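Local coordinates for purine-binding protein BAB2_0673 (Brucella melitensis biovar Abortus, PDB 3S99) that binds adenine and probably other purines such as guanine, and may deliver them to an ABC-type uptake system, at residues P37-W42 / H215-A220; I155-V160 / N189-P194; W42-D47 / Q235-I240; V224-G229 / K241-T246. One frame throughout, in Å; residues are numbered along the deposited sequence.

Contact 1 of 4, residues P37-W42 / H215-A220; sequences PGDFGW and HTDSTA. With ADE (adenine), chain T.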
loop_
_atom_site.group_PDB
_atom_site.type_symbol
_atom_site.label_atom_id
_atom_site.label_comp_id
_atom_site.label_asym_id
_atom_site.label_seq_id
_atom_site.Cartn_x
_atom_site.Cartn_y
_atom_site.Cartn_z
ATOM N N PRO A 37 -4.743 14.929 1.310
ATOM C CA PRO A 37 -3.748 14.940 0.244
ATOM C C PRO A 37 -2.360 15.446 0.721
ATOM O O PRO A 37 -1.327 14.993 0.239
ATOM C CB PRO A 37 -4.342 15.892 -0.783
ATOM C CG PRO A 37 -5.823 15.811 -0.550
ATOM C CD PRO A 37 -5.970 15.655 0.935
ATOM N N GLY A 38 -2.366 16.363 1.681
ATOM C CA GLY A 38 -1.160 16.803 2.345
ATOM C C GLY A 38 -0.311 15.735 3.032
ATOM O O GLY A 38 0.783 16.057 3.484
ATOM N N ASP A 39 -0.783 14.482 3.126
ATOM C CA ASP A 39 0.071 13.414 3.668
ATOM C C ASP A 39 1.308 13.132 2.788
ATOM O O ASP A 39 2.295 12.593 3.271
ATOM C CB ASP A 39 -0.716 12.118 4.005
ATOM C CG ASP A 39 -1.185 11.318 2.789
ATOM O OD1 ASP A 39 -0.918 11.666 1.621
ATOM O OD2 ASP A 39 -1.871 10.292 3.032
ATOM N N PHE A 40 1.236 13.551 1.520
ATOM C CA PHE A 40 2.262 13.314 0.498
ATOM C C PHE A 40 2.659 11.835 0.392
ATOM O O PHE A 40 3.791 11.511 0.037
ATOM C CB PHE A 40 3.476 14.241 0.663
ATOM C CG PHE A 40 3.200 15.643 0.238
ATOM C CD1 PHE A 40 3.187 15.978 -1.109
ATOM C CD2 PHE A 40 2.883 16.611 1.164
ATOM C CE1 PHE A 40 2.898 17.280 -1.519
ATOM C CE2 PHE A 40 2.585 17.925 0.765
ATOM C CZ PHE A 40 2.591 18.257 -0.575
ATOM N N GLY A 41 1.688 10.965 0.684
ATOM C CA GLY A 41 1.844 9.503 0.627
ATOM C C GLY A 41 0.567 8.883 0.083
ATOM O O GLY A 41 0.205 9.110 -1.071
ATOM N N TRP A 42 -0.126 8.131 0.937
ATOM C CA TRP A 42 -1.267 7.312 0.532
ATOM C C TRP A 42 -2.408 8.127 -0.021
ATOM O O TRP A 42 -2.878 7.861 -1.109
ATOM C CB TRP A 42 -1.792 6.521 1.734
ATOM C CG TRP A 42 -3.079 5.794 1.458
ATOM C CD1 TRP A 42 -4.359 6.217 1.717
ATOM C CD2 TRP A 42 -3.190 4.523 0.829
ATOM N NE1 TRP A 42 -5.268 5.239 1.325
ATOM C CE2 TRP A 42 -4.570 4.205 0.750
ATOM C CE3 TRP A 42 -2.250 3.597 0.362
ATOM C CZ2 TRP A 42 -5.032 2.994 0.201
ATOM C CZ3 TRP A 42 -2.710 2.409 -0.232
ATOM C CH2 TRP A 42 -4.088 2.117 -0.298
ATOM N N HIS A 215 4.244 1.248 6.916
ATOM C CA HIS A 215 2.939 1.042 6.284
ATOM C C HIS A 215 1.893 2.059 6.748
ATOM O O HIS A 215 0.684 1.806 6.703
ATOM C CB HIS A 215 2.454 -0.371 6.546
ATOM C CG HIS A 215 1.560 -0.918 5.477
ATOM N ND1 HIS A 215 1.758 -2.168 4.915
ATOM C CD2 HIS A 215 0.428 -0.425 4.913
ATOM C CE1 HIS A 215 0.802 -2.401 4.029
ATOM N NE2 HIS A 215 -0.032 -1.374 4.025
ATOM N N THR A 216 2.371 3.218 7.192
ATOM C CA THR A 216 1.516 4.374 7.466
ATOM C C THR A 216 1.586 5.344 6.270
ATOM O O THR A 216 2.370 5.138 5.321
ATOM C CB THR A 216 1.974 5.044 8.750
ATOM O OG1 THR A 216 3.362 5.427 8.616
ATOM C CG2 THR A 216 1.766 4.068 9.962
ATOM N N ASP A 217 0.766 6.388 6.312
ATOM C CA ASP A 217 0.385 7.160 5.115
ATOM C C ASP A 217 1.225 8.394 4.816
ATOM O O ASP A 217 1.175 8.922 3.704
ATOM C CB ASP A 217 -1.094 7.578 5.247
ATOM C CG ASP A 217 -2.066 6.389 5.130
ATOM O OD1 ASP A 217 -1.582 5.243 4.874
ATOM O OD2 ASP A 217 -3.320 6.610 5.253
ATOM N N SER A 218 1.988 8.876 5.799
ATOM C CA SER A 218 2.549 10.218 5.681
ATOM C C SER A 218 4.053 10.222 5.474
ATOM O O SER A 218 4.724 9.200 5.639
ATOM C CB SER A 218 2.210 11.082 6.916
ATOM O OG SER A 218 3.192 10.906 7.909
ATOM N N THR A 219 4.564 11.395 5.142
ATOM C CA THR A 219 6.015 11.633 5.058
ATOM C C THR A 219 6.707 11.916 6.403
ATOM O O THR A 219 7.888 12.267 6.398
ATOM C CB THR A 219 6.327 12.848 4.195
ATOM O OG1 THR A 219 5.499 13.927 4.630
ATOM C CG2 THR A 219 6.060 12.560 2.733
ATOM N N ALA A 220 5.989 11.808 7.533
ATOM C CA ALA A 220 6.590 12.166 8.850
ATOM C C ALA A 220 7.863 11.359 9.153
ATOM O O ALA A 220 8.905 11.934 9.481
ATOM C CB ALA A 220 5.594 12.004 9.966
HETATM N N9 ADE T . -6.280 0.885 3.237
HETATM C C8 ADE T . -5.505 -0.146 2.753
HETATM N N7 ADE T . -4.217 0.097 2.729
HETATM C C5 ADE T . -4.201 1.395 3.252
HETATM C C6 ADE T . -3.131 2.214 3.487
HETATM N N6 ADE T . -1.922 1.741 3.151
HETATM N N1 ADE T . -3.374 3.460 4.010
HETATM C C2 ADE T . -4.642 3.813 4.286
HETATM N N3 ADE T . -5.756 3.104 4.105
HETATM C C4 ADE T . -5.436 1.899 3.579
HETATM O O HOH W 1 -4.083 9.300 4.252
#

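Contact 2 of 4, residues I155-V160 / N189-P194; sequences IGSVPV and NSWFDP. With ADE (adenine), chain T.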
loop_
_atom_site.group_PDB
_atom_site.type_symbol
_atom_site.label_atom_id
_atom_site.label_comp_id
_atom_site.label_asym_id
_atom_site.label_seq_id
_atom_site.Cartn_x
_atom_site.Cartn_y
_atom_site.Cartn_z
ATOM N N ILE A 155 7.532 0.696 10.691
ATOM C CA ILE A 155 6.455 1.464 11.341
ATOM C C ILE A 155 5.124 0.918 10.828
ATOM O O ILE A 155 4.738 1.169 9.685
ATOM C CB ILE A 155 6.585 2.945 11.074
ATOM C CG1 ILE A 155 7.924 3.430 11.607
ATOM C CG2 ILE A 155 5.397 3.746 11.718
ATOM C CD1 ILE A 155 8.282 4.850 11.215
ATOM N N GLY A 156 4.453 0.134 11.672
ATOM C CA GLY A 156 3.223 -0.508 11.301
ATOM C C GLY A 156 2.063 0.419 11.564
ATOM O O GLY A 156 2.119 1.269 12.457
ATOM N N SER A 157 1.013 0.265 10.765
ATOM C CA SER A 157 -0.239 1.009 10.940
ATOM C C SER A 157 -1.143 0.206 11.855
ATOM O O SER A 157 -1.058 0.331 13.080
ATOM C CB SER A 157 -0.906 1.229 9.570
ATOM O OG SER A 157 -0.727 0.098 8.691
ATOM N N VAL A 158 -1.968 -0.648 11.247
ATOM C CA VAL A 158 -2.851 -1.548 11.974
ATOM C C VAL A 158 -2.542 -2.946 11.461
ATOM O O VAL A 158 -2.246 -3.113 10.287
ATOM C CB VAL A 158 -4.356 -1.230 11.738
ATOM C CG1 VAL A 158 -4.810 0.008 12.562
ATOM C CG2 VAL A 158 -4.631 -1.002 10.292
ATOM N N PRO A 159 -2.630 -3.961 12.336
ATOM C CA PRO A 159 -2.218 -5.311 11.968
ATOM C C PRO A 159 -3.269 -6.074 11.131
ATOM O O PRO A 159 -3.650 -7.188 11.458
ATOM C CB PRO A 159 -1.973 -5.975 13.338
ATOM C CG PRO A 159 -2.923 -5.304 14.239
ATOM C CD PRO A 159 -3.002 -3.869 13.764
ATOM N N VAL A 160 -3.717 -5.489 10.028
ATOM C CA VAL A 160 -4.615 -6.190 9.135
ATOM C C VAL A 160 -3.774 -7.037 8.165
ATOM O O VAL A 160 -2.565 -6.795 8.013
ATOM C CB VAL A 160 -5.513 -5.204 8.398
ATOM C CG1 VAL A 160 -6.476 -4.479 9.426
ATOM C CG2 VAL A 160 -4.644 -4.227 7.575
ATOM N N ASN A 189 -1.095 2.204 15.160
ATOM C CA ASN A 189 -2.502 1.885 15.372
ATOM C C ASN A 189 -3.484 2.755 14.590
ATOM O O ASN A 189 -4.672 2.808 14.921
ATOM C CB ASN A 189 -2.845 1.819 16.867
ATOM C CG ASN A 189 -2.036 0.760 17.592
ATOM O OD1 ASN A 189 -1.771 -0.318 17.049
ATOM N ND2 ASN A 189 -1.645 1.058 18.822
ATOM N N SER A 190 -2.997 3.383 13.516
ATOM C CA SER A 190 -3.866 3.956 12.518
ATOM C C SER A 190 -3.058 4.157 11.267
ATOM O O SER A 190 -1.839 3.942 11.274
ATOM C CB SER A 190 -4.563 5.254 12.995
ATOM O OG SER A 190 -3.679 6.295 13.317
ATOM N N TRP A 191 -3.739 4.503 10.170
ATOM C CA TRP A 191 -3.059 4.644 8.910
ATOM C C TRP A 191 -2.316 5.960 8.835
ATOM O O TRP A 191 -1.226 6.020 8.294
ATOM C CB TRP A 191 -4.023 4.551 7.736
ATOM C CG TRP A 191 -4.737 3.211 7.607
ATOM C CD1 TRP A 191 -6.060 2.958 7.910
ATOM C CD2 TRP A 191 -4.200 1.976 7.098
ATOM N NE1 TRP A 191 -6.352 1.646 7.641
ATOM C CE2 TRP A 191 -5.246 1.020 7.139
ATOM C CE3 TRP A 191 -2.928 1.572 6.633
ATOM C CZ2 TRP A 191 -5.067 -0.303 6.730
ATOM C CZ3 TRP A 191 -2.758 0.246 6.206
ATOM C CH2 TRP A 191 -3.809 -0.670 6.270
ATOM N N PHE A 192 -2.944 7.019 9.341
ATOM C CA PHE A 192 -2.426 8.358 9.216
ATOM C C PHE A 192 -2.412 9.004 10.587
ATOM O O PHE A 192 -3.461 9.192 11.178
ATOM C CB PHE A 192 -3.287 9.183 8.245
ATOM C CG PHE A 192 -2.919 10.626 8.214
ATOM C CD1 PHE A 192 -1.747 11.028 7.599
ATOM C CD2 PHE A 192 -3.732 11.588 8.813
ATOM C CE1 PHE A 192 -1.375 12.369 7.555
ATOM C CE2 PHE A 192 -3.354 12.922 8.800
ATOM C CZ PHE A 192 -2.173 13.317 8.150
ATOM N N ASP A 193 -1.223 9.306 11.104
ATOM C CA ASP A 193 -1.088 9.973 12.396
ATOM C C ASP A 193 0.344 10.499 12.432
ATOM O O ASP A 193 1.243 9.863 13.005
ATOM C CB ASP A 193 -1.358 8.983 13.527
ATOM C CG ASP A 193 -1.313 9.628 14.922
ATOM O OD1 ASP A 193 -0.812 10.762 15.082
ATOM O OD2 ASP A 193 -1.776 8.966 15.872
ATOM N N PRO A 194 0.575 11.631 11.748
ATOM C CA PRO A 194 1.959 12.080 11.578
ATOM C C PRO A 194 2.748 12.210 12.890
ATOM O O PRO A 194 3.935 11.954 12.898
ATOM C CB PRO A 194 1.812 13.434 10.865
ATOM C CG PRO A 194 0.499 13.325 10.131
ATOM C CD PRO A 194 -0.381 12.456 10.986
HETATM N N9 ADE T . -6.280 0.885 3.237
HETATM C C8 ADE T . -5.505 -0.146 2.753
HETATM N N7 ADE T . -4.217 0.097 2.729
HETATM C C5 ADE T . -4.201 1.395 3.252
HETATM C C6 ADE T . -3.131 2.214 3.487
HETATM N N6 ADE T . -1.922 1.741 3.151
HETATM N N1 ADE T . -3.374 3.460 4.010
HETATM C C2 ADE T . -4.642 3.813 4.286
HETATM N N3 ADE T . -5.756 3.104 4.105
HETATM C C4 ADE T . -5.436 1.899 3.579
#

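Contact 3 of 4, residues W42-D47 / Q235-I240; sequences WTYQHD and QASDMI. With ADE (adenine), chain T.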
loop_
_atom_site.group_PDB
_atom_site.type_symbol
_atom_site.label_atom_id
_atom_site.label_comp_id
_atom_site.label_asym_id
_atom_site.label_seq_id
_atom_site.Cartn_x
_atom_site.Cartn_y
_atom_site.Cartn_z
ATOM N N TRP A 42 -0.126 8.131 0.937
ATOM C CA TRP A 42 -1.267 7.312 0.532
ATOM C C TRP A 42 -2.408 8.127 -0.021
ATOM O O TRP A 42 -2.878 7.861 -1.109
ATOM C CB TRP A 42 -1.792 6.521 1.734
ATOM C CG TRP A 42 -3.079 5.794 1.458
ATOM C CD1 TRP A 42 -4.359 6.217 1.717
ATOM C CD2 TRP A 42 -3.190 4.523 0.829
ATOM N NE1 TRP A 42 -5.268 5.239 1.325
ATOM C CE2 TRP A 42 -4.570 4.205 0.750
ATOM C CE3 TRP A 42 -2.250 3.597 0.362
ATOM C CZ2 TRP A 42 -5.032 2.994 0.201
ATOM C CZ3 TRP A 42 -2.710 2.409 -0.232
ATOM C CH2 TRP A 42 -4.088 2.117 -0.298
ATOM N N THR A 43 -2.912 9.095 0.743
ATOM C CA THR A 43 -4.072 9.855 0.260
ATOM C C THR A 43 -3.661 10.748 -0.928
ATOM O O THR A 43 -4.398 10.917 -1.916
ATOM C CB THR A 43 -4.735 10.647 1.378
ATOM O OG1 THR A 43 -5.474 9.728 2.207
ATOM C CG2 THR A 43 -5.693 11.715 0.794
ATOM N N TYR A 44 -2.448 11.278 -0.850
ATOM C CA TYR A 44 -1.896 12.108 -1.916
ATOM C C TYR A 44 -1.898 11.368 -3.269
ATOM O O TYR A 44 -2.295 11.931 -4.276
ATOM C CB TYR A 44 -0.478 12.497 -1.535
ATOM C CG TYR A 44 0.301 13.217 -2.597
ATOM C CD1 TYR A 44 0.026 14.547 -2.902
ATOM C CD2 TYR A 44 1.353 12.586 -3.274
ATOM C CE1 TYR A 44 0.784 15.239 -3.876
ATOM C CE2 TYR A 44 2.108 13.265 -4.245
ATOM C CZ TYR A 44 1.819 14.575 -4.530
ATOM O OH TYR A 44 2.521 15.234 -5.487
ATOM N N GLN A 45 -1.420 10.120 -3.277
ATOM C CA GLN A 45 -1.434 9.288 -4.483
ATOM C C GLN A 45 -2.850 9.059 -5.000
ATOM O O GLN A 45 -3.087 9.104 -6.196
ATOM C CB GLN A 45 -0.820 7.913 -4.229
ATOM C CG GLN A 45 0.628 7.680 -4.553
ATOM C CD GLN A 45 1.186 8.328 -5.805
ATOM O OE1 GLN A 45 1.781 9.384 -5.721
ATOM N NE2 GLN A 45 1.053 7.669 -6.941
ATOM N N HIS A 46 -3.807 8.808 -4.105
ATOM C CA HIS A 46 -5.202 8.770 -4.552
ATOM C C HIS A 46 -5.638 10.068 -5.221
ATOM O O HIS A 46 -6.267 10.045 -6.282
ATOM C CB HIS A 46 -6.146 8.365 -3.422
ATOM C CG HIS A 46 -6.076 6.913 -3.077
ATOM N ND1 HIS A 46 -6.561 5.919 -3.919
ATOM C CD2 HIS A 46 -5.589 6.281 -1.981
ATOM C CE1 HIS A 46 -6.385 4.748 -3.335
ATOM N NE2 HIS A 46 -5.778 4.935 -2.171
ATOM N N ASP A 47 -5.263 11.209 -4.632
ATOM C CA ASP A 47 -5.732 12.482 -5.114
ATOM C C ASP A 47 -4.982 12.883 -6.374
ATOM O O ASP A 47 -5.562 13.533 -7.227
ATOM C CB ASP A 47 -5.536 13.549 -4.047
ATOM C CG ASP A 47 -6.317 14.815 -4.320
ATOM O OD1 ASP A 47 -7.588 14.785 -4.308
ATOM O OD2 ASP A 47 -5.659 15.841 -4.512
ATOM N N GLN A 235 6.501 5.480 0.763
ATOM C CA GLN A 235 5.308 4.667 0.808
ATOM C C GLN A 235 4.202 5.299 0.003
ATOM O O GLN A 235 3.855 6.445 0.262
ATOM C CB GLN A 235 4.841 4.567 2.270
ATOM C CG GLN A 235 3.496 3.826 2.535
ATOM C CD GLN A 235 3.455 2.369 2.145
ATOM O OE1 GLN A 235 4.436 1.781 1.616
ATOM N NE2 GLN A 235 2.305 1.747 2.423
ATOM N N ALA A 236 3.660 4.552 -0.953
ATOM C CA ALA A 236 2.509 4.939 -1.753
ATOM C C ALA A 236 2.931 5.886 -2.856
ATOM O O ALA A 236 2.528 5.722 -4.029
ATOM C CB ALA A 236 1.409 5.615 -0.863
ATOM N N SER A 237 3.669 6.922 -2.445
ATOM C CA SER A 237 4.184 7.946 -3.340
ATOM C C SER A 237 5.684 7.924 -3.361
ATOM O O SER A 237 6.312 7.502 -2.388
ATOM C CB SER A 237 3.769 9.332 -2.818
ATOM O OG SER A 237 3.900 10.283 -3.879
ATOM N N ASP A 238 6.270 8.444 -4.443
ATOM C CA ASP A 238 7.710 8.705 -4.463
ATOM C C ASP A 238 7.958 9.904 -3.555
ATOM O O ASP A 238 7.571 11.006 -3.895
ATOM C CB ASP A 238 8.227 8.947 -5.894
ATOM C CG ASP A 238 9.744 9.149 -5.948
ATOM O OD1 ASP A 238 10.382 9.214 -4.863
ATOM O OD2 ASP A 238 10.293 9.259 -7.081
ATOM N N MET A 239 8.600 9.671 -2.399
ATOM C CA MET A 239 8.828 10.709 -1.388
ATOM C C MET A 239 10.224 11.306 -1.431
ATOM O O MET A 239 10.687 11.889 -0.432
ATOM C CB MET A 239 8.578 10.151 0.020
ATOM C CG MET A 239 7.164 9.674 0.255
ATOM S SD MET A 239 6.961 8.955 1.917
ATOM C CE MET A 239 5.165 9.001 2.014
ATOM N N ILE A 240 10.881 11.190 -2.582
ATOM C CA ILE A 240 12.256 11.647 -2.749
ATOM C C ILE A 240 12.442 13.123 -2.329
ATOM O O ILE A 240 13.447 13.439 -1.678
ATOM C CB ILE A 240 12.751 11.439 -4.211
ATOM C CG1 ILE A 240 14.267 11.686 -4.352
ATOM C CG2 ILE A 240 11.967 12.330 -5.194
ATOM C CD1 ILE A 240 15.168 10.646 -3.733
HETATM N N9 ADE T . -6.280 0.885 3.237
HETATM C C8 ADE T . -5.505 -0.146 2.753
HETATM N N7 ADE T . -4.217 0.097 2.729
HETATM C C5 ADE T . -4.201 1.395 3.252
HETATM C C6 ADE T . -3.131 2.214 3.487
HETATM N N6 ADE T . -1.922 1.741 3.151
HETATM N N1 ADE T . -3.374 3.460 4.010
HETATM C C2 ADE T . -4.642 3.813 4.286
HETATM N N3 ADE T . -5.756 3.104 4.105
HETATM C C4 ADE T . -5.436 1.899 3.579
HETATM O O HOH W 2 4.361 9.652 -6.437
#

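Contact 4 of 4, residues V224-G229 / K241-T246; sequences VAHDRG and KFAPDT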
loop_
_atom_site.group_PDB
_atom_site.type_symbol
_atom_site.label_atom_id
_atom_site.label_comp_id
_atom_site.label_asym_id
_atom_site.label_seq_id
_atom_site.Cartn_x
_atom_site.Cartn_y
_atom_site.Cartn_z
ATOM N N VAL A 224 12.040 12.432 9.373
ATOM C CA VAL A 224 12.829 12.165 10.587
ATOM C C VAL A 224 14.095 11.403 10.202
ATOM O O VAL A 224 15.211 11.774 10.602
ATOM C CB VAL A 224 12.064 11.333 11.621
ATOM C CG1 VAL A 224 13.021 10.822 12.682
ATOM C CG2 VAL A 224 10.886 12.161 12.259
ATOM N N ALA A 225 13.919 10.332 9.422
ATOM C CA ALA A 225 15.059 9.544 8.963
ATOM C C ALA A 225 16.048 10.446 8.215
ATOM O O ALA A 225 17.245 10.388 8.461
ATOM C CB ALA A 225 14.599 8.373 8.081
ATOM N N HIS A 226 15.546 11.302 7.332
ATOM C CA HIS A 226 16.435 12.164 6.566
ATOM C C HIS A 226 17.173 13.102 7.515
ATOM O O HIS A 226 18.385 13.220 7.427
ATOM C CB HIS A 226 15.681 12.995 5.525
ATOM C CG HIS A 226 16.563 13.939 4.770
ATOM N ND1 HIS A 226 16.538 15.303 4.964
ATOM C CD2 HIS A 226 17.538 13.707 3.858
ATOM C CE1 HIS A 226 17.437 15.875 4.181
ATOM N NE2 HIS A 226 18.067 14.928 3.506
ATOM N N ASP A 227 16.429 13.743 8.417
ATOM C CA ASP A 227 17.017 14.578 9.494
ATOM C C ASP A 227 18.134 13.858 10.257
ATOM O O ASP A 227 19.115 14.496 10.633
ATOM C CB ASP A 227 15.940 15.049 10.498
ATOM C CG ASP A 227 15.035 16.153 9.939
ATOM O OD1 ASP A 227 15.394 16.755 8.893
ATOM O OD2 ASP A 227 13.964 16.432 10.560
ATOM N N ARG A 228 18.010 12.542 10.465
ATOM C CA ARG A 228 19.082 11.757 11.120
ATOM C C ARG A 228 20.099 11.078 10.164
ATOM O O ARG A 228 20.958 10.314 10.612
ATOM C CB ARG A 228 18.495 10.703 12.083
ATOM C CG ARG A 228 17.320 11.176 13.008
ATOM C CD ARG A 228 17.735 12.034 14.199
ATOM N NE ARG A 228 16.786 11.954 15.335
ATOM C CZ ARG A 228 15.735 12.767 15.564
ATOM N NH1 ARG A 228 14.989 12.583 16.641
ATOM N NH2 ARG A 228 15.412 13.760 14.744
ATOM N N GLY A 229 20.034 11.366 8.866
ATOM C CA GLY A 229 20.900 10.692 7.881
ATOM C C GLY A 229 20.689 9.182 7.731
ATOM O O GLY A 229 21.605 8.475 7.333
ATOM N N LYS A 241 11.482 13.999 -2.669
ATOM C CA LYS A 241 11.626 15.435 -2.369
ATOM C C LYS A 241 11.770 15.698 -0.869
ATOM O O LYS A 241 12.401 16.675 -0.482
ATOM C CB LYS A 241 10.462 16.273 -2.933
ATOM N N PHE A 242 11.223 14.805 -0.037
ATOM C CA PHE A 242 11.332 14.925 1.422
ATOM C C PHE A 242 12.580 14.247 2.014
ATOM O O PHE A 242 12.825 14.329 3.216
ATOM C CB PHE A 242 10.052 14.354 2.062
ATOM C CG PHE A 242 8.822 15.081 1.655
ATOM C CD1 PHE A 242 8.422 16.227 2.328
ATOM C CD2 PHE A 242 8.084 14.654 0.571
ATOM C CE1 PHE A 242 7.286 16.897 1.949
ATOM C CE2 PHE A 242 6.952 15.319 0.177
ATOM C CZ PHE A 242 6.550 16.441 0.853
ATOM N N ALA A 243 13.368 13.570 1.175
ATOM C CA ALA A 243 14.514 12.799 1.637
ATOM C C ALA A 243 15.449 12.574 0.444
ATOM O O ALA A 243 15.694 11.430 0.068
ATOM C CB ALA A 243 14.049 11.448 2.236
ATOM N N PRO A 244 15.954 13.668 -0.156
ATOM C CA PRO A 244 16.607 13.609 -1.461
ATOM C C PRO A 244 17.853 12.740 -1.486
ATOM O O PRO A 244 18.103 12.087 -2.477
ATOM C CB PRO A 244 16.976 15.080 -1.769
ATOM C CG PRO A 244 16.336 15.911 -0.732
ATOM C CD PRO A 244 15.979 15.023 0.427
ATOM N N ASP A 245 18.630 12.745 -0.415
ATOM C CA ASP A 245 19.822 11.933 -0.367
ATOM C C ASP A 245 19.652 10.661 0.464
ATOM O O ASP A 245 20.613 9.907 0.604
ATOM C CB ASP A 245 21.043 12.748 0.101
ATOM C CG ASP A 245 20.882 13.332 1.494
ATOM O OD1 ASP A 245 19.758 13.396 2.024
ATOM O OD2 ASP A 245 21.905 13.752 2.060
ATOM N N THR A 246 18.444 10.378 0.976
ATOM C CA THR A 246 18.290 9.174 1.810
ATOM C C THR A 246 17.175 8.216 1.397
ATOM O O THR A 246 17.196 7.056 1.814
ATOM C CB THR A 246 18.137 9.521 3.300
ATOM O OG1 THR A 246 17.066 10.452 3.457
ATOM C CG2 THR A 246 19.446 10.108 3.859
#

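Contact 1 of 4, residues P37-W42 / H215-A220
Trp42 and Asp217 lie side by side at the adenine, in the cleft between the two lobes of a type I periplasmic-binding-protein fold. Indole and carboxylate planes are only 16° apart, with Trp42 CB 3.4 Å from Asp217 OD1. The same OD1 sits 2.7 Å from adenine N1, while the purine stacks over one face of the indole. Trp42 reaches the base because its CG stands anti to the backbone N (chi1 172°), which lays the ring over the base; Thr93 O takes its NE1-H. His215 turns a ring edge to the ligand, CD2 3.6 Å from adenine N6, and its NE2 is bonded to Glu162.

Backbone bonds tie the lobes: Trp42 N donates to Asp217 O at 3.2 Å, and Thr219 N to Asp39 O, also at 3.2 Å. Asp39 forms the second shell. Its OD2 accepts from Thr43 N, and OD1 closes an Asx turn with Gly41 N. The carboxylate is turned 79° from that of Asp217, and the two OD2 atoms are 4.5 Å apart. One water probably eases this meeting of like charges, donating to Asp39 OD2 at 2.7 Å and to Asp217 OD2 at 3.0 Å.

Contact 2 of 4, residues I155-V160 / N189-P194
Asn189 N donates to Ser157 O at 2.8 Å, just where the two chains leave neighbouring parallel strands 151-156 and 182-187. The backbones stay close for one more step, with Ser157 CA 3.4 Å from Ser190 O in a CA-H...O contact. Past that point they part: 155-160 bends through an inverse gamma turn centred on Pro159, closed by a weak bond from Val160 N to Val158 O, while 189-194 runs on to helix 194-206, where Asp193 is the N-cap.

Between them lies the indole of Trp191. Its CG is anti to the carbonyl carbon (chi1 -63°), which brings the ring back between Val158 and the adenine. Val158 supplies the floor, a CH-pi contact in which CG2 stands 4.0 Å from the centroid of the Trp191 six-membered ring, over the face and shifted toward its rim. The opposite face carries the adenine, whose C6 is 3.2 Å from Trp191 CE3. In this type I binding-protein fold both loops sit at the C-terminal ends of their strands, lining one wall of the ligand cleft.

Val160 CG2 reaches Trp191 CH2 at 3.9 Å, and Ser157 OG comes within 3.2 Å of Trp191 CZ3. That hydroxyl is held by His215 O, so a third loop, the one after strand 211-214, positions it beside the indole. Val163, in helix 161-175, touches both Ser157 and Trp191.

Contact 3 of 4, residues W42-D47 / Q235-I240
The Tyr44 ring turns its edge to Ser237, whose OG lies in the ring plane, 3.5 Å from Tyr44 CD2; the tyrosine CG, anti to the backbone N (chi1 173°), places that edge there. The indole of Trp42, the first residue of helix 42-57, has adenine on one face and the edge of His46 on the other, His46 NE2 standing 3.0 Å above the indole plane. His46 is itself stacked on Trp255 and bonded through ND1 to Tyr259. In the type I binding-protein fold the contact joins the first turns of helix 42-57, from one lobe, to the C-terminal end of strand 231-236, in the other.

Ala236 fits its methyl against the helix start: CB is 3.5 Å from Trp42 N and 4.2 Å from Trp42 CB, approaching the indole obliquely. Gln45 OE1 is 2.9 Å from Ser237 OG and accepts a hydrogen from a water at 2.7 Å; that water in turn accepts from Asp238 N. The other end of the amide, NE2, is taken by Asp253 O, fixing which way the group faces. Beyond the water the chain folds into an Asx turn, with Ile240 N 3.1 Å from Asp238 OD1 and approaching from above the carboxylate plane.

Contact 4 of 4, residues V224-G229 / K241-T246
His226 carries nearly all of this contact, its imidazole pushed from the last turn of helix 220-227 into the bend of 241-246. The close part lies round the ring. Pro244 CD sits over one face, a CH-pi contact 4.0 Å from the His226 centroid and 25° off the normal, while Thr246 OG1 comes in at the edge, in plane, 3.3 Å from His226 CD2. Nearer the helix, Ala243 CB packs on His226 CB at 4.0 Å. With CG anti to the backbone N (chi1 177°), the imidazole extends from the helix and crosses Pro244 and Thr246 at about a right angle.

Toward solvent the grip slackens. Asp245 is exposed, and the bond to its OD1 from His226 NE2 is weak and badly bent, with the carboxylate position doubtful. Gly229, also exposed, only brushes Thr246 CG2, 4.2 Å from Gly229 C; its positive phi makes it the C-prime residue of the Schellman motif that ends the helix.

On one side Val224 packs against helix 194-206; on the other, Phe242 and Ala243 lie on Ile222, and Thr246 bonds through its backbone to Ala232, where strand 231-236 runs parallel to strand 247-253.

In the fold
Contacts 1 and 3 share Trp42 and lie with their centres 6 Å apart, so one helix start is held by two loops of the other lobe, with Asp39 OD1 accepting from Tyr44 N between them. Contact 2 is nested in the chain loop closed by contact 1, centres 11 Å apart, and the two are tied by probable bonds from Asp217 N to Trp191 O and from His215 N to Ile155 O. Contacts 1 and 2 bring the adenine-binding side chains: Trp42 and Trp191 sandwich the base, and Asp217 meets its edge. Contact 3 touches it through the shared Trp42 alone. Contact 4 stands apart from the pocket, about 15 Å from contact 1 between centres, yet Phe242 reaches Phe40 and Thr219 there.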